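Local structure of clavulanic acid biosynthesis oligopeptide binding protein 2 (Streptomyces clavuligerus, 2WOL) at residues 45-48 against 49-52; 119-122 against 123-127; 165-168 against 169-173; 185-189 against 190-194; 202-205 against 206-209. The protein probably binds oligopeptides as a solute-binding protein of the clavulanic acid biosynthesis pathway. One frame throughout, in Å; residues are numbered along the deposited sequence.

Contact 1: residues 45-48 against 49-52; sequences SLDP and ARTY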
loop_
_atom_site.group_PDB
_atom_site.type_symbol
_atom_site.label_atom_id
_atom_site.label_comp_id
_atom_site.label_asym_id
_atom_site.label_seq_id
_atom_site.Cartn_x
_atom_site.Cartn_y
_atom_site.Cartn_z
ATOM N N SER A 45 -10.764 10.095 5.038
ATOM C CA SER A 45 -10.693 11.551 4.937
ATOM C C SER A 45 -10.821 12.005 3.487
ATOM O O SER A 45 -10.430 11.278 2.565
ATOM C CB SER A 45 -9.370 12.060 5.519
ATOM O OG SER A 45 -9.312 13.476 5.485
ATOM N N LEU A 46 -11.381 13.201 3.301
ATOM C CA LEU A 46 -11.349 13.885 2.007
ATOM C C LEU A 46 -10.262 14.971 1.946
ATOM O O LEU A 46 -10.118 15.667 0.939
ATOM C CB LEU A 46 -12.726 14.459 1.645
ATOM C CG LEU A 46 -13.839 13.436 1.376
ATOM C CD1 LEU A 46 -15.171 14.141 1.198
ATOM C CD2 LEU A 46 -13.534 12.556 0.167
ATOM N N ASP A 47 -9.505 15.117 3.029
ATOM C CA ASP A 47 -8.281 15.905 3.001
ATOM C C ASP A 47 -7.223 15.017 2.349
ATOM O O ASP A 47 -6.937 13.928 2.848
ATOM C CB ASP A 47 -7.881 16.307 4.431
ATOM C CG ASP A 47 -6.695 17.261 4.476
ATOM O OD1 ASP A 47 -5.796 17.155 3.620
ATOM O OD2 ASP A 47 -6.655 18.109 5.401
ATOM N N PRO A 48 -6.639 15.463 1.220
ATOM C CA PRO A 48 -5.683 14.592 0.517
ATOM C C PRO A 48 -4.465 14.193 1.365
ATOM O O PRO A 48 -3.816 13.183 1.082
ATOM C CB PRO A 48 -5.247 15.444 -0.685
ATOM C CG PRO A 48 -5.571 16.846 -0.302
ATOM C CD PRO A 48 -6.805 16.759 0.539
ATOM N N ALA A 49 -4.164 14.979 2.397
ATOM C CA ALA A 49 -3.014 14.706 3.257
ATOM C C ALA A 49 -3.307 13.741 4.405
ATOM O O ALA A 49 -2.379 13.264 5.058
ATOM C CB ALA A 49 -2.441 16.007 3.803
ATOM N N ARG A 50 -4.585 13.464 4.652
ATOM C CA ARG A 50 -4.985 12.750 5.865
ATOM C C ARG A 50 -5.564 11.364 5.612
ATOM O O ARG A 50 -6.146 10.751 6.517
ATOM C CB ARG A 50 -5.965 13.595 6.672
ATOM C CG ARG A 50 -5.399 14.944 7.101
ATOM C CD ARG A 50 -6.395 15.712 7.945
ATOM N NE ARG A 50 -6.619 15.073 9.240
ATOM C CZ ARG A 50 -7.499 15.491 10.145
ATOM N NH1 ARG A 50 -8.255 16.558 9.906
ATOM N NH2 ARG A 50 -7.627 14.837 11.292
ATOM N N THR A 51 -5.398 10.874 4.388
ATOM C CA THR A 51 -5.862 9.538 4.037
ATOM C C THR A 51 -4.732 8.508 3.977
ATOM O O THR A 51 -3.642 8.779 3.454
ATOM C CB THR A 51 -6.673 9.519 2.722
ATOM O OG1 THR A 51 -7.045 8.167 2.434
ATOM C CG2 THR A 51 -5.854 10.083 1.546
ATOM N N TYR A 52 -5.016 7.327 4.524
ATOM C CA TYR A 52 -4.093 6.198 4.484
ATOM C C TYR A 52 -4.791 4.941 3.955
ATOM O O TYR A 52 -4.341 3.821 4.222
ATOM C CB TYR A 52 -3.488 5.921 5.871
ATOM C CG TYR A 52 -1.978 5.796 5.859
ATOM C CD1 TYR A 52 -1.191 6.576 6.705
ATOM C CD2 TYR A 52 -1.334 4.921 4.981
ATOM C CE1 TYR A 52 0.200 6.477 6.692
ATOM C CE2 TYR A 52 0.057 4.817 4.954
ATOM C CZ TYR A 52 0.816 5.600 5.811
ATOM O OH TYR A 52 2.189 5.511 5.796
HETATM O O HOH W 1 -8.255 18.378 7.541
HETATM O O HOH W 2 -2.465 11.121 2.345
#

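Contact 2: residues 119-122 against 123-127; sequences DVRH and AVQRV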
loop_
_atom_site.group_PDB
_atom_site.type_symbol
_atom_site.label_atom_id
_atom_site.label_comp_id
_atom_site.label_asym_id
_atom_site.label_seq_id
_atom_site.Cartn_x
_atom_site.Cartn_y
_atom_site.Cartn_z
ATOM N N ASP A 119 1.885 26.350 -3.565
ATOM C CA ASP A 119 0.811 25.457 -3.116
ATOM C C ASP A 119 1.320 24.040 -2.891
ATOM O O ASP A 119 0.790 23.315 -2.041
ATOM C CB ASP A 119 -0.323 25.419 -4.142
ATOM C CG ASP A 119 -0.871 26.798 -4.483
ATOM O OD1 ASP A 119 -0.623 27.770 -3.731
ATOM O OD2 ASP A 119 -1.577 26.899 -5.512
ATOM N N VAL A 120 2.333 23.649 -3.664
ATOM C CA VAL A 120 2.958 22.341 -3.498
ATOM C C VAL A 120 3.806 22.356 -2.231
ATOM O O VAL A 120 3.748 21.419 -1.431
ATOM C CB VAL A 120 3.803 21.920 -4.728
ATOM C CG1 VAL A 120 4.453 20.555 -4.490
ATOM C CG2 VAL A 120 2.939 21.878 -5.980
ATOM N N ARG A 121 4.577 23.425 -2.038
ATOM C CA ARG A 121 5.309 23.577 -0.790
ATOM C C ARG A 121 4.350 23.577 0.393
ATOM O O ARG A 121 4.617 22.930 1.409
ATOM C CB ARG A 121 6.146 24.850 -0.772
ATOM C CG ARG A 121 6.849 25.068 0.561
ATOM C CD ARG A 121 7.954 26.074 0.444
ATOM N NE ARG A 121 7.433 27.420 0.258
ATOM C CZ ARG A 121 8.196 28.476 0.018
ATOM N NH1 ARG A 121 9.516 28.333 -0.068
ATOM N NH2 ARG A 121 7.638 29.670 -0.136
ATOM N N HIS A 122 3.241 24.302 0.267
ATOM C CA HIS A 122 2.273 24.365 1.354
ATOM C C HIS A 122 1.724 22.982 1.713
ATOM O O HIS A 122 1.615 22.647 2.893
ATOM C CB HIS A 122 1.128 25.341 1.068
ATOM C CG HIS A 122 0.193 25.495 2.225
ATOM N ND1 HIS A 122 0.553 26.154 3.382
ATOM C CD2 HIS A 122 -1.064 25.037 2.426
ATOM C CE1 HIS A 122 -0.452 26.109 4.239
ATOM N NE2 HIS A 122 -1.444 25.436 3.684
ATOM N N ALA A 123 1.400 22.188 0.696
ATOM C CA ALA A 123 0.928 20.819 0.902
ATOM C C ALA A 123 1.942 19.986 1.687
ATOM O O ALA A 123 1.578 19.292 2.643
ATOM C CB ALA A 123 0.624 20.165 -0.432
ATOM N N VAL A 124 3.207 20.069 1.288
ATOM C CA VAL A 124 4.277 19.343 1.965
ATOM C C VAL A 124 4.451 19.854 3.405
ATOM O O VAL A 124 4.634 19.068 4.336
ATOM C CB VAL A 124 5.598 19.417 1.158
ATOM C CG1 VAL A 124 6.748 18.820 1.936
ATOM C CG2 VAL A 124 5.430 18.697 -0.183
ATOM N N GLN A 125 4.368 21.170 3.577
ATOM C CA GLN A 125 4.450 21.774 4.905
ATOM C C GLN A 125 3.325 21.305 5.823
ATOM O O GLN A 125 3.563 21.050 7.007
ATOM C CB GLN A 125 4.468 23.298 4.799
ATOM C CG GLN A 125 5.800 23.827 4.309
ATOM C CD GLN A 125 5.831 25.327 4.069
ATOM O OE1 GLN A 125 6.898 25.882 3.828
ATOM N NE2 GLN A 125 4.670 25.977 4.097
ATOM N N ARG A 126 2.112 21.182 5.278
ATOM C CA ARG A 126 0.944 20.705 6.027
ATOM C C ARG A 126 1.179 19.367 6.721
ATOM O O ARG A 126 0.697 19.144 7.832
ATOM C CB ARG A 126 -0.277 20.577 5.110
ATOM C CG ARG A 126 -0.866 21.889 4.664
ATOM C CD ARG A 126 -2.003 21.655 3.691
ATOM N NE ARG A 126 -3.298 21.544 4.362
ATOM C CZ ARG A 126 -4.077 20.462 4.364
ATOM N NH1 ARG A 126 -3.710 19.348 3.736
ATOM N NH2 ARG A 126 -5.231 20.495 5.008
ATOM N N VAL A 127 1.901 18.473 6.051
ATOM C CA VAL A 127 2.213 17.152 6.602
ATOM C C VAL A 127 2.885 17.257 7.979
ATOM O O VAL A 127 2.685 16.401 8.847
ATOM C CB VAL A 127 3.083 16.331 5.616
ATOM C CG1 VAL A 127 3.529 15.004 6.232
ATOM C CG2 VAL A 127 2.325 16.093 4.310
HETATM O O HOH W 3 2.580 28.156 2.984
#

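Contact 3: residues 165-168 against 169-173; sequences LTPD and EHTIV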
loop_
_atom_site.group_PDB
_atom_site.type_symbol
_atom_site.label_atom_id
_atom_site.label_comp_id
_atom_site.label_asym_id
_atom_site.label_seq_id
_atom_site.Cartn_x
_atom_site.Cartn_y
_atom_site.Cartn_z
ATOM N N LEU A 165 12.469 25.213 -1.537
ATOM C CA LEU A 165 12.574 26.513 -2.195
ATOM C C LEU A 165 11.581 26.654 -3.338
ATOM O O LEU A 165 11.281 25.688 -4.038
ATOM C CB LEU A 165 13.988 26.736 -2.726
ATOM C CG LEU A 165 15.182 26.540 -1.793
ATOM C CD1 LEU A 165 16.457 26.745 -2.584
ATOM C CD2 LEU A 165 15.128 27.486 -0.603
ATOM N N THR A 166 11.074 27.871 -3.518
ATOM C CA THR A 166 10.214 28.197 -4.647
ATOM C C THR A 166 10.737 29.458 -5.348
ATOM O O THR A 166 10.166 30.541 -5.182
ATOM C CB THR A 166 8.737 28.381 -4.220
ATOM O OG1 THR A 166 8.657 29.336 -3.150
ATOM C CG2 THR A 166 8.140 27.055 -3.748
ATOM N N PRO A 167 11.830 29.320 -6.136
ATOM C CA PRO A 167 12.455 30.494 -6.772
ATOM C C PRO A 167 11.511 31.297 -7.673
ATOM O O PRO A 167 11.695 32.503 -7.823
ATOM C CB PRO A 167 13.618 29.900 -7.577
ATOM C CG PRO A 167 13.337 28.444 -7.681
ATOM C CD PRO A 167 12.540 28.071 -6.471
ATOM N N ASP A 168 10.524 30.635 -8.272
ATOM C CA ASP A 168 9.395 31.329 -8.894
ATOM C C ASP A 168 8.101 30.519 -8.755
ATOM O O ASP A 168 8.104 29.433 -8.162
ATOM C CB ASP A 168 9.693 31.731 -10.354
ATOM C CG ASP A 168 9.927 30.538 -11.274
ATOM O OD1 ASP A 168 9.277 29.489 -11.096
ATOM O OD2 ASP A 168 10.752 30.664 -12.207
ATOM N N GLU A 169 7.006 31.040 -9.307
ATOM C CA GLU A 169 5.685 30.418 -9.156
ATOM C C GLU A 169 5.553 29.060 -9.856
ATOM O O GLU A 169 4.571 28.345 -9.642
ATOM C CB GLU A 169 4.580 31.367 -9.640
ATOM C CG GLU A 169 4.349 32.583 -8.742
ATOM C CD GLU A 169 5.268 33.760 -9.052
ATOM O OE1 GLU A 169 6.120 33.654 -9.964
ATOM O OE2 GLU A 169 5.132 34.801 -8.374
ATOM N N HIS A 170 6.544 28.708 -10.677
ATOM C CA HIS A 170 6.501 27.468 -11.452
ATOM C C HIS A 170 7.723 26.571 -11.235
ATOM O O HIS A 170 8.007 25.687 -12.046
ATOM C CB HIS A 170 6.299 27.783 -12.938
ATOM C CG HIS A 170 5.067 28.585 -13.211
ATOM N ND1 HIS A 170 3.798 28.051 -13.136
ATOM C CD2 HIS A 170 4.908 29.891 -13.529
ATOM C CE1 HIS A 170 2.910 28.991 -13.408
ATOM N NE2 HIS A 170 3.558 30.116 -13.653
ATOM N N THR A 171 8.429 26.792 -10.129
ATOM C CA THR A 171 9.613 26.006 -9.800
ATOM C C THR A 171 9.620 25.653 -8.321
ATOM O O THR A 171 9.325 26.494 -7.469
ATOM C CB THR A 171 10.915 26.758 -10.159
ATOM O OG1 THR A 171 10.803 27.301 -11.481
ATOM C CG2 THR A 171 12.124 25.830 -10.102
ATOM N N ILE A 172 9.951 24.402 -8.022
ATOM C CA ILE A 172 10.088 23.959 -6.642
ATOM C C ILE A 172 11.328 23.084 -6.481
ATOM O O ILE A 172 11.603 22.213 -7.319
ATOM C CB ILE A 172 8.787 23.269 -6.116
ATOM C CG1 ILE A 172 8.847 23.078 -4.592
ATOM C CG2 ILE A 172 8.490 21.957 -6.869
ATOM C CD1 ILE A 172 7.489 22.857 -3.945
ATOM N N VAL A 173 12.090 23.350 -5.421
ATOM C CA VAL A 173 13.336 22.636 -5.144
ATOM C C VAL A 173 13.288 22.023 -3.747
ATOM O O VAL A 173 13.066 22.730 -2.762
ATOM C CB VAL A 173 14.573 23.573 -5.248
ATOM C CG1 VAL A 173 15.860 22.806 -4.971
ATOM C CG2 VAL A 173 14.637 24.238 -6.622
#

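Contact 4: residues 185-189 against 190-194; sequences HLMAQ and PCAAP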
loop_
_atom_site.group_PDB
_atom_site.type_symbol
_atom_site.label_atom_id
_atom_site.label_comp_id
_atom_site.label_asym_id
_atom_site.label_seq_id
_atom_site.Cartn_x
_atom_site.Cartn_y
_atom_site.Cartn_z
ATOM N N HIS A 185 8.265 9.092 -6.223
ATOM C CA HIS A 185 7.163 8.327 -5.638
ATOM C C HIS A 185 6.453 9.114 -4.552
ATOM O O HIS A 185 5.222 9.112 -4.481
ATOM C CB HIS A 185 7.656 6.995 -5.080
ATOM C CG HIS A 185 8.057 6.020 -6.137
ATOM N ND1 HIS A 185 7.172 5.123 -6.694
ATOM C CD2 HIS A 185 9.246 5.810 -6.750
ATOM C CE1 HIS A 185 7.800 4.395 -7.600
ATOM N NE2 HIS A 185 9.060 4.791 -7.653
ATOM N N LEU A 186 7.230 9.799 -3.717
ATOM C CA LEU A 186 6.655 10.639 -2.672
ATOM C C LEU A 186 5.865 11.795 -3.273
ATOM O O LEU A 186 4.843 12.202 -2.723
ATOM C CB LEU A 186 7.735 11.150 -1.715
ATOM C CG LEU A 186 8.594 10.100 -0.997
ATOM C CD1 LEU A 186 9.455 10.777 0.056
ATOM C CD2 LEU A 186 7.770 8.964 -0.368
ATOM N N MET A 187 6.324 12.292 -4.419
ATOM C CA MET A 187 5.644 13.386 -5.102
ATOM C C MET A 187 4.400 12.928 -5.859
ATOM O O MET A 187 3.676 13.754 -6.412
ATOM C CB MET A 187 6.611 14.126 -6.029
ATOM C CG MET A 187 7.702 14.907 -5.301
ATOM S SD MET A 187 7.070 16.150 -4.147
ATOM C CE MET A 187 7.082 15.287 -2.579
ATOM N N ALA A 188 4.164 11.616 -5.878
ATOM C CA ALA A 188 2.995 11.030 -6.530
ATOM C C ALA A 188 1.878 10.716 -5.534
ATOM O O ALA A 188 0.807 10.243 -5.921
ATOM C CB ALA A 188 3.394 9.765 -7.302
ATOM N N GLN A 189 2.131 10.997 -4.258
ATOM C CA GLN A 189 1.177 10.698 -3.192
ATOM C C GLN A 189 0.260 11.895 -2.922
ATOM O O GLN A 189 0.695 13.036 -3.053
ATOM C CB GLN A 189 1.919 10.260 -1.921
ATOM C CG GLN A 189 2.958 9.134 -2.149
ATOM C CD GLN A 189 2.411 7.928 -2.916
ATOM O OE1 GLN A 189 3.089 7.359 -3.788
ATOM N NE2 GLN A 189 1.188 7.532 -2.592
ATOM N N PRO A 190 -1.019 11.641 -2.576
ATOM C CA PRO A 190 -1.967 12.753 -2.373
ATOM C C PRO A 190 -1.588 13.771 -1.289
ATOM O O PRO A 190 -2.056 14.911 -1.338
ATOM C CB PRO A 190 -3.293 12.050 -2.048
ATOM C CG PRO A 190 -2.930 10.644 -1.700
ATOM C CD PRO A 190 -1.667 10.325 -2.431
ATOM N N CYS A 191 -0.745 13.387 -0.332
ATOM C CA CYS A 191 -0.273 14.352 0.664
ATOM C C CYS A 191 0.654 15.417 0.058
ATOM O O CYS A 191 0.964 16.411 0.712
ATOM C CB CYS A 191 0.371 13.654 1.874
ATOM S SG CYS A 191 1.924 12.818 1.558
ATOM N N ALA A 192 1.084 15.206 -1.187
ATOM C CA ALA A 192 1.900 16.179 -1.913
ATOM C C ALA A 192 1.131 16.894 -3.035
ATOM O O ALA A 192 1.712 17.696 -3.775
ATOM C CB ALA A 192 3.163 15.524 -2.450
ATOM N N ALA A 193 -0.164 16.607 -3.161
ATOM C CA ALA A 193 -1.037 17.362 -4.068
ATOM C C ALA A 193 -1.188 18.800 -3.567
ATOM O O ALA A 193 -1.411 19.020 -2.375
ATOM C CB ALA A 193 -2.396 16.695 -4.191
ATOM N N PRO A 194 -1.082 19.788 -4.475
ATOM C CA PRO A 194 -1.072 21.176 -4.014
ATOM C C PRO A 194 -2.318 21.573 -3.227
ATOM O O PRO A 194 -3.434 21.168 -3.560
ATOM C CB PRO A 194 -0.965 21.986 -5.318
ATOM C CG PRO A 194 -1.373 21.048 -6.404
ATOM C CD PRO A 194 -0.963 19.688 -5.940
HETATM O O HOH W 4 3.166 16.589 -5.810
#

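Contact 5: residues 202-205 against 206-209; sequences GADY and GRDP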
loop_
_atom_site.group_PDB
_atom_site.type_symbol
_atom_site.label_atom_id
_atom_site.label_comp_id
_atom_site.label_asym_id
_atom_site.label_seq_id
_atom_site.Cartn_x
_atom_site.Cartn_y
_atom_site.Cartn_z
ATOM N N GLY A 202 -7.450 24.006 7.460
ATOM C CA GLY A 202 -6.814 23.151 8.467
ATOM C C GLY A 202 -7.579 21.877 8.772
ATOM O O GLY A 202 -7.825 21.066 7.880
ATOM N N ALA A 203 -7.964 21.709 10.037
ATOM C CA ALA A 203 -8.690 20.519 10.490
ATOM C C ALA A 203 -9.992 20.290 9.723
ATOM O O ALA A 203 -10.498 19.165 9.672
ATOM C CB ALA A 203 -8.978 20.620 11.983
ATOM N N ASP A 204 -10.526 21.361 9.137
ATOM C CA ASP A 204 -11.803 21.312 8.423
ATOM C C ASP A 204 -11.659 21.208 6.904
ATOM O O ASP A 204 -12.664 21.259 6.188
ATOM C CB ASP A 204 -12.638 22.552 8.762
ATOM C CG ASP A 204 -13.032 22.613 10.222
ATOM O OD1 ASP A 204 -13.578 21.616 10.743
ATOM O OD2 ASP A 204 -12.796 23.665 10.853
ATOM N N TYR A 205 -10.428 21.058 6.414
ATOM C CA TYR A 205 -10.167 21.107 4.973
ATOM C C TYR A 205 -10.961 20.069 4.175
ATOM O O TYR A 205 -11.431 20.360 3.077
ATOM C CB TYR A 205 -8.667 21.004 4.667
ATOM C CG TYR A 205 -8.326 21.262 3.211
ATOM C CD1 TYR A 205 -8.590 22.503 2.621
ATOM C CD2 TYR A 205 -7.743 20.271 2.425
ATOM C CE1 TYR A 205 -8.285 22.744 1.289
ATOM C CE2 TYR A 205 -7.427 20.502 1.089
ATOM C CZ TYR A 205 -7.704 21.741 0.528
ATOM O OH TYR A 205 -7.400 21.978 -0.790
ATOM N N GLY A 206 -11.113 18.872 4.739
ATOM C CA GLY A 206 -11.854 17.787 4.088
ATOM C C GLY A 206 -13.315 18.095 3.812
ATOM O O GLY A 206 -13.937 17.465 2.956
ATOM N N ARG A 207 -13.863 19.068 4.537
ATOM C CA ARG A 207 -15.265 19.472 4.385
ATOM C C ARG A 207 -15.492 20.330 3.140
ATOM O O ARG A 207 -16.628 20.491 2.682
ATOM C CB ARG A 207 -15.746 20.218 5.636
ATOM C CG ARG A 207 -15.822 19.346 6.886
ATOM C CD ARG A 207 -16.270 20.138 8.124
ATOM N NE ARG A 207 -17.696 20.487 8.152
ATOM C CZ ARG A 207 -18.700 19.724 7.714
ATOM N NH1 ARG A 207 -18.479 18.520 7.197
ATOM N NH2 ARG A 207 -19.948 20.170 7.805
ATOM N N ASP A 208 -14.408 20.889 2.608
ATOM C CA ASP A 208 -14.459 21.714 1.405
ATOM C C ASP A 208 -13.060 21.819 0.787
ATOM O O ASP A 208 -12.470 22.903 0.766
ATOM C CB ASP A 208 -15.020 23.106 1.741
ATOM C CG ASP A 208 -15.221 23.984 0.510
ATOM O OD1 ASP A 208 -15.298 23.453 -0.622
ATOM O OD2 ASP A 208 -15.299 25.220 0.683
ATOM N N PRO A 209 -12.513 20.689 0.292
ATOM C CA PRO A 209 -11.161 20.758 -0.256
ATOM C C PRO A 209 -11.160 21.291 -1.682
ATOM O O PRO A 209 -12.132 21.087 -2.423
ATOM C CB PRO A 209 -10.706 19.297 -0.240
ATOM C CG PRO A 209 -11.965 18.518 -0.428
ATOM C CD PRO A 209 -13.079 19.326 0.200
HETATM O O HOH W 5 -10.799 17.477 7.281
#

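Contact 1: residues 45-48 against 49-52
The side chains of Asp47 and Arg50 cross at a slant. The carboxylate of Asp47 leans on the methylene part of Arg50, with OD2 3.5 Å from Arg50 CD. The charged ends do not touch: Asp47 OD2 and Arg50 NE are 4.9 Å apart, and the carboxylate and guanidinium planes stand 78° to each other. A water bridges them instead. It donates to Asp47 OD2 and accepts from Arg50 NH1, in the plane of the guanidinium at its edge. Asp47 CG lies anti to its own backbone N (chi1 -174°), which brings OD1 over the turn. There OD1 accepts from Ala49 N at 3.0 Å, on its anti side and somewhat out of the carboxylate plane. The backbone here is a type I beta turn from Asp47 to Arg50, closed by Arg50 N to Asp47 O at 3.0 Å. An ST turn precedes it, in which Ser45 OG accepts from Asp47 N. The same OG rests on Arg50 CB at 3.6 Å. A second water joins Pro48 O and Thr51 O by donating to both. Outside the turn, Asp47 OD2 forms a salt bridge with Arg126, and Arg50 NE bonds to Pro134 O.

Contact 2: residues 119-122 against 123-127
His122 and Arg126, one helical turn apart, form the close side of this contact. Arg126 CG lies over one face of the imidazole, 4.1 Å from the ring centroid, in a CH-pi contact. Arg126 CD follows it and sits 3.7 Å from His122 CD2. His122 CG is anti to its backbone N (chi1 -175°), which swings the ring along the helix toward Arg126. Ring and guanidinium planes are 41° apart. Beneath them runs the regular alpha-helical ladder of helix 117-127, including Arg126 N to His122 O at 2.8 Å. Arg121 and Gln125 lie side by side with guanidinium and amide planes almost parallel. Gln125 OE1 comes 3.4 Å from Arg121 CG; the hydrogen bond of OE1 is to Leu161 N. Arg121 NH1 reaches Val164 O.

The looser side is between His122 and Gln125. Their side chains cross at about a right angle, and His122 ND1 and Gln125 NE2 are 4.2 Å apart. A water lies near both, 2.9 Å from His122 ND1, and takes only a weak bond from Gln125 NE2. The polar ends of His122 and Arg126 share one partner: His122 NE2 and Arg126 NE both bond to Asp200 OD2. Asp47 is the second carboxylate at Arg126. The two carboxylates probably offset the buried charge of Arg126, and the shared Asp200 may favour a protonated His122.

Contact 3: residues 165-168 against 169-173
Leu165 pairs with Val173 across a beta hairpin formed by strands 164-166 and 171-175. The hairpin lies at one margin of a four-stranded antiparallel sheet, whose outermost strand here is 164-166. Leu165 and Val173 are an antiparallel hydrogen-bonded pair. Leu165 N donates to Val173 O at 2.8 Å, and Val173 N returns a bond to Leu165 O. Their side chains share one face of the sheet and meet CB to CB at 4.1 Å.

At Thr166 the side chain lies beside that of Ile172, both pointing the same way, with CG2 4.1 Å from Ile172 CG1. This pair packs against helix 117-127, where Ile172 touches Val120 and Arg121. Thr166 OG1 bonds to Asp118 OD1. The chain turns a corner at Pro167. The proline ring crosses the Thr171 side chain at about a right angle, and its CG touches Thr171 CG2 at 3.8 Å.

Asp168 begins the type I beta turn that ends at Thr171. The closing bond, Thr171 N to Asp168 O, is weak. The side chain adds firmer links. Asp168 CG sits between the backbone N and the carbonyl carbon (chi1 63°), which folds OD1 back over the turn. OD1 then accepts two bonds. His170 N reaches Asp168 OD1 at 2.9 Å from one face of the carboxylate plane. From the opposite face comes the hydroxyl of Thr171, its OG1 donating to Asp168 OD1 at 2.7 Å.

Contact 4: residues 185-189 against 190-194
Gln189 O accepts from Ala192 N at 2.9 Å, with an N-H...O angle of 159°. This bond opens the short 3-10 segment 190-192, which follows a type I beta turn from Leu186 to Gln189. The chain thus leaves helix 183-186 through two successive tight turns. At the helix end, just before the first turn, Ala188 N bonds to His185 O at 3.1 Å. The bond that closes the first turn, Gln189 N to Leu186 O, is weak. The second is closed by Ala192 N to Gln189 O, and Ala193 N to Pro190 O continues the curl.

Ala192 is the residue of the second turn that faces back to the first. Its methyl lies over two backbone oxygens, Gln189 O and Leu186 O, and also meets the end of Met187. The Met187 side chain starts away from the 190-194 segment. It bends at chi2 (-58°) and again at chi3, which carries CE back to Ala192 CB. Met187 also packs on Leu140 of helix 140-144.

Gln189 and Pro190 are neighbours in the chain, and their side chains cross obliquely. Pro190 packs on Trp57 and Gln60 of helix 54-63. Cys191 SG is 4.3 Å from Gln189 CB and makes a looser contact. Its residue touches Val127 of helix 117-127. A water ties the two turns together, donating to Met187 O at 2.9 Å and to Ala192 O at 2.7 Å.

Contact 5: residues 202-205 against 206-209
Tyr205 lays its ring against Pro209, four residues on. Its CB lies beside the peptide of Gly206, the next residue in the chain. CG, anti to the backbone N (chi1 -171°), places the ring where Pro209 comes back over it. CD2 comes near Pro209 CB. Tyr205 CE2 is closer to Pro209 CB, at 3.7 Å. CE1 and CZ lie under Pro209 CA, which stands over one face of the ring, 3.9 Å from the centroid and 19° off the normal. This is a CH-pi contact, offset toward the rim. OH at the tip passes Pro209 C and bonds to Arg210 N, just beyond the segment.

The backbone that brings the two together is a short 3-10 helix, residues 203-207. Tyr205 N bonds to Gly202 O, and Arg207 N to Asp204 O at 3.0 Å. Asp208 N then bonds to Tyr205 O at 3.1 Å, and Pro209, which has no N-H, follows directly. A water links Ala203 O and Gly206 N, donating to the first and accepting from the second.

On the exposed side, Asp204 and Arg207 lie side by side and point the same way. Between the side chains the nearest approach is Asp204 OD1 to Arg207 CD, 4.0 Å; the charged atoms, Asp204 OD1 and Arg207 NE, are 5.0 Å apart. Tyr205 also packs on Asp47 and Pro48, which belong to the loop before helix 54-63.

All five contacts are local and follow in series along the chain; none nests in or crosses another. Contact 1 closes a turn between strand 34-39 and helix 54-63. Contact 2 lies within helix 117-127. Contacts 1 and 2 touch, which joins the early loop to that helix. Contact 3 closes the hairpin of strands 164-166 and 171-175 and touches contact 2. Contact 4 turns the chain after helix 183-186 and touches contacts 1 and 2. Contact 5, in the loop before strand 215-221, also touches contacts 1 and 2. Contacts 3 and 5 are far apart, with centres about 26 Å from each other.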